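Local coordinates for RagB/SusD domain protein (Flavobacterium johnsoniae, PDB 5J90) that binds chitin as a SusD homolog and probably helps capture the polysaccharide at the cell surface for a chitin utilization locus, at residues A[296-301]-A[388-393]. Numbering follows the deposited sequence.
Sequences EYKGVR and VDPNFP
Two loops meet here, an extended run at 296-301 with phi/psi in the beta region throughout and, at 388-393, a type I beta turn from Asp-389 to Phe-392, closed by Phe-392 N to Asp-389 O at 2.9 Å. Both belong to the SusD-like fold, and the contact lies toward its periphery, its centre about 26 Å from the centre of the chain. The loop of 296-301 follows helix 283-286, and that of 388-393 precedes helix 413-428.

One direct hydrogen bond joins them. Lys-298 NZ donates to Val-388 O at 2.8 Å; the C=O...N angle of 154° and a donor in the carbonyl plane are evidence of a well-directed bond. The lysine reaches it by a folded path: CG lies anti to the carbonyl carbon (chi1 -71°), and the chain bends again at chi2 and chi3 before the ammonium end straightens out. Near its end Lys-298 CE comes within 4.3 Å of Pro-390 CD at the start of the turn, a loose van der Waals approach. The ammonium has a second partner, since NZ also forms a salt bridge with Glu-272, whose other carboxylate oxygen accepts from Gly-299 N. This shared carboxylate ties the lysine's end and the adjacent backbone to helix 269-277, and probably favours the charged lysine in its buried setting.

Farther along, a water bridges the loops, donating to the carboxylate of Asp-389, which also accepts from His-312 NE2 and Asn-395 ND2 at the same oxygen. Three donors therefore converge on one carboxylate atom: the water lies 2.9 Å from Asp-389 OD2, and accepts in turn from Arg-301 N at 2.8 Å.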
ATOM      1  N   GLU A 296      38.195   1.228 -21.694  1.00 20.07           N
ATOM      2  CA  GLU A 296      37.539   1.036 -20.404  1.00 22.06           C
ATOM      3  C   GLU A 296      36.025   1.177 -20.523  1.00 16.69           C
ATOM      4  O   GLU A 296      35.522   1.922 -21.365  1.00 18.62           O
ATOM      5  CB  GLU A 296      38.055   2.042 -19.371  1.00 20.10           C
ATOM      6  CG  GLU A 296      39.522   1.878 -18.999  1.00 24.23           C
ATOM      7  CD  GLU A 296      39.947   2.823 -17.883  1.00 40.01           C
ATOM      8  OE1 GLU A 296      39.193   2.957 -16.894  1.00 39.76           O
ATOM      9  OE2 GLU A 296      41.030   3.439 -17.996  1.00 39.53           O
ATOM     10  N   TYR A 297      35.312   0.440 -19.678  1.00 16.94           N
ATOM     11  CA  TYR A 297      33.866   0.601 -19.536  1.00 16.11           C
ATOM     12  C   TYR A 297      33.583   1.556 -18.392  1.00 17.20           C
ATOM     13  O   TYR A 297      33.863   1.243 -17.236  1.00 21.26           O
ATOM     14  CB  TYR A 297      33.197  -0.757 -19.289  1.00 15.09           C
ATOM     15  CG  TYR A 297      33.391  -1.691 -20.456  1.00 14.73           C
ATOM     16  CD1 TYR A 297      32.610  -1.574 -21.599  1.00 14.91           C
ATOM     17  CD2 TYR A 297      34.384  -2.665 -20.436  1.00 16.59           C
ATOM     18  CE1 TYR A 297      32.793  -2.412 -22.684  1.00 16.41           C
ATOM     19  CE2 TYR A 297      34.578  -3.507 -21.520  1.00 15.31           C
ATOM     20  CZ  TYR A 297      33.783  -3.376 -22.640  1.00 15.03           C
ATOM     21  OH  TYR A 297      33.962  -4.201 -23.728  1.00 18.98           O
ATOM     22  N   LYS A 298      33.049   2.731 -18.717  1.00 13.51           N
ATOM     23  CA  LYS A 298      32.793   3.754 -17.709  1.00 14.98           C
ATOM     24  C   LYS A 298      31.355   4.242 -17.768  1.00 13.43           C
ATOM     25  O   LYS A 298      30.867   4.633 -18.830  1.00 14.05           O
ATOM     26  CB  LYS A 298      33.749   4.944 -17.869  1.00 15.75           C
ATOM     27  CG  LYS A 298      35.194   4.649 -17.469  1.00 21.07           C
ATOM     28  CD  LYS A 298      35.305   4.211 -16.011  1.00 18.42           C
ATOM     29  CE  LYS A 298      34.775   5.263 -15.051  1.00 20.56           C
ATOM     30  NZ  LYS A 298      34.791   4.773 -13.641  1.00 19.59           N
ATOM     31  N   GLY A 299      30.689   4.217 -16.618  1.00 12.35           N
ATOM     32  CA  GLY A 299      29.293   4.604 -16.544  1.00 13.33           C
ATOM     33  C   GLY A 299      29.106   5.955 -15.891  1.00 13.49           C
ATOM     34  O   GLY A 299      30.007   6.473 -15.214  1.00 13.60           O
ATOM     35  N   VAL A 300      27.920   6.518 -16.092  1.00 12.06           N
ATOM     36  CA  VAL A 300      27.559   7.835 -15.597  1.00 12.71           C
ATOM     37  C   VAL A 300      26.556   7.697 -14.446  1.00 12.12           C
ATOM     38  O   VAL A 300      25.615   6.892 -14.517  1.00 12.07           O
ATOM     39  CB  VAL A 300      26.950   8.674 -16.729  1.00 12.08           C
ATOM     40  CG1 VAL A 300      26.561  10.054 -16.227  1.00 13.13           C
ATOM     41  CG2 VAL A 300      27.935   8.771 -17.895  1.00 14.43           C
ATOM     42  N   ARG A 301      26.759   8.474 -13.385  1.00 11.15           N
ATOM     43  CA  ARG A 301      25.870   8.463 -12.227  1.00 12.97           C
ATOM     44  C   ARG A 301      24.577   9.203 -12.563  1.00 11.48           C
ATOM     45  O   ARG A 301      24.596  10.243 -13.218  1.00 12.80           O
ATOM     46  CB  ARG A 301      26.569   9.140 -11.043  1.00 13.51           C
ATOM     47  CG  ARG A 301      25.769   9.155  -9.757  1.00 18.11           C
ATOM     48  CD  ARG A 301      26.148   8.005  -8.869  1.00 17.91           C
ATOM     49  NE  ARG A 301      25.355   8.006  -7.645  1.00 14.75           N
ATOM     50  CZ  ARG A 301      25.828   8.240  -6.425  1.00 13.96           C
ATOM     51  NH1 ARG A 301      27.121   8.493  -6.232  1.00 16.55           N
ATOM     52  NH2 ARG A 301      25.004   8.204  -5.387  1.00 17.35           N
ATOM     53  N   VAL A 388      33.637   5.283  -9.432  1.00 15.57           N
ATOM     54  CA  VAL A 388      34.396   6.528  -9.479  1.00 16.89           C
ATOM     55  C   VAL A 388      34.084   7.333 -10.736  1.00 16.09           C
ATOM     56  O   VAL A 388      34.106   6.806 -11.848  1.00 18.13           O
ATOM     57  CB  VAL A 388      35.918   6.250  -9.442  1.00 18.30           C
ATOM     58  CG1 VAL A 388      36.712   7.540  -9.659  1.00 19.53           C
ATOM     59  CG2 VAL A 388      36.310   5.590  -8.137  1.00 20.14           C
ATOM     60  N   ASP A 389      33.788   8.613 -10.538  1.00 16.70           N
ATOM     61  CA  ASP A 389      33.686   9.588 -11.617  1.00 18.84           C
ATOM     62  C   ASP A 389      34.983  10.395 -11.543  1.00 19.16           C
ATOM     63  O   ASP A 389      35.084  11.321 -10.739  1.00 20.11           O
ATOM     64  CB  ASP A 389      32.472  10.497 -11.385  1.00 17.00           C
ATOM     65  CG  ASP A 389      32.201  11.437 -12.545  1.00 20.23           C
ATOM     66  OD1 ASP A 389      33.092  11.602 -13.404  1.00 19.65           O
ATOM     67  OD2 ASP A 389      31.098  12.026 -12.594  1.00 16.59           O
ATOM     68  N   PRO A 390      35.978  10.037 -12.375  1.00 19.99           N
ATOM     69  CA  PRO A 390      37.361  10.507 -12.192  1.00 22.81           C
ATOM     70  C   PRO A 390      37.510  12.017 -11.975  1.00 22.13           C
ATOM     71  O   PRO A 390      38.189  12.425 -11.029  1.00 24.14           O
ATOM     72  CB  PRO A 390      38.045  10.067 -13.488  1.00 25.34           C
ATOM     73  CG  PRO A 390      37.283   8.850 -13.906  1.00 25.80           C
ATOM     74  CD  PRO A 390      35.849   9.168 -13.558  1.00 20.64           C
ATOM     75  N   ASN A 391      36.874  12.831 -12.810  1.00 20.65           N
ATOM     76  CA  ASN A 391      37.005  14.282 -12.686  1.00 23.34           C
ATOM     77  C   ASN A 391      35.966  14.947 -11.784  1.00 24.50           C
ATOM     78  O   ASN A 391      35.997  16.165 -11.584  1.00 24.61           O
ATOM     79  CB  ASN A 391      37.010  14.941 -14.067  1.00 24.25           C
ATOM     80  CG  ASN A 391      38.194  14.513 -14.905  1.00 28.21           C
ATOM     81  OD1 ASN A 391      39.259  14.202 -14.376  1.00 32.58           O
ATOM     82  ND2 ASN A 391      38.012  14.485 -16.218  1.00 33.29           N
ATOM     83  N   PHE A 392      35.046  14.150 -11.246  1.00 20.96           N
ATOM     84  CA  PHE A 392      34.010  14.666 -10.356  1.00 22.64           C
ATOM     85  C   PHE A 392      33.756  13.695  -9.209  1.00 21.22           C
ATOM     86  O   PHE A 392      32.723  13.019  -9.170  1.00 19.97           O
ATOM     87  CB  PHE A 392      32.719  14.929 -11.138  1.00 21.51           C
ATOM     88  CG  PHE A 392      32.905  15.846 -12.312  1.00 25.07           C
ATOM     89  CD1 PHE A 392      32.850  17.220 -12.149  1.00 27.31           C
ATOM     90  CD2 PHE A 392      33.156  15.333 -13.577  1.00 23.60           C
ATOM     91  CE1 PHE A 392      33.032  18.069 -13.228  1.00 28.79           C
ATOM     92  CE2 PHE A 392      33.339  16.177 -14.659  1.00 28.06           C
ATOM     93  CZ  PHE A 392      33.277  17.547 -14.483  1.00 29.86           C
ATOM     94  N   PRO A 393      34.703  13.615  -8.267  1.00 19.61           N
ATOM     95  CA  PRO A 393      34.653  12.627  -7.183  1.00 22.49           C
ATOM     96  C   PRO A 393      33.436  12.771  -6.270  1.00 20.32           C
ATOM     97  O   PRO A 393      33.128  11.829  -5.540  1.00 19.99           O
ATOM     98  CB  PRO A 393      35.958  12.876  -6.409  1.00 24.10           C
ATOM     99  CG  PRO A 393      36.396  14.252  -6.807  1.00 25.41           C
ATOM    100  CD  PRO A 393      35.931  14.433  -8.217  1.00 20.99           C
TER
HETATM  101  O   HOH W   1      29.075  10.074 -13.110  1.00 16.58           O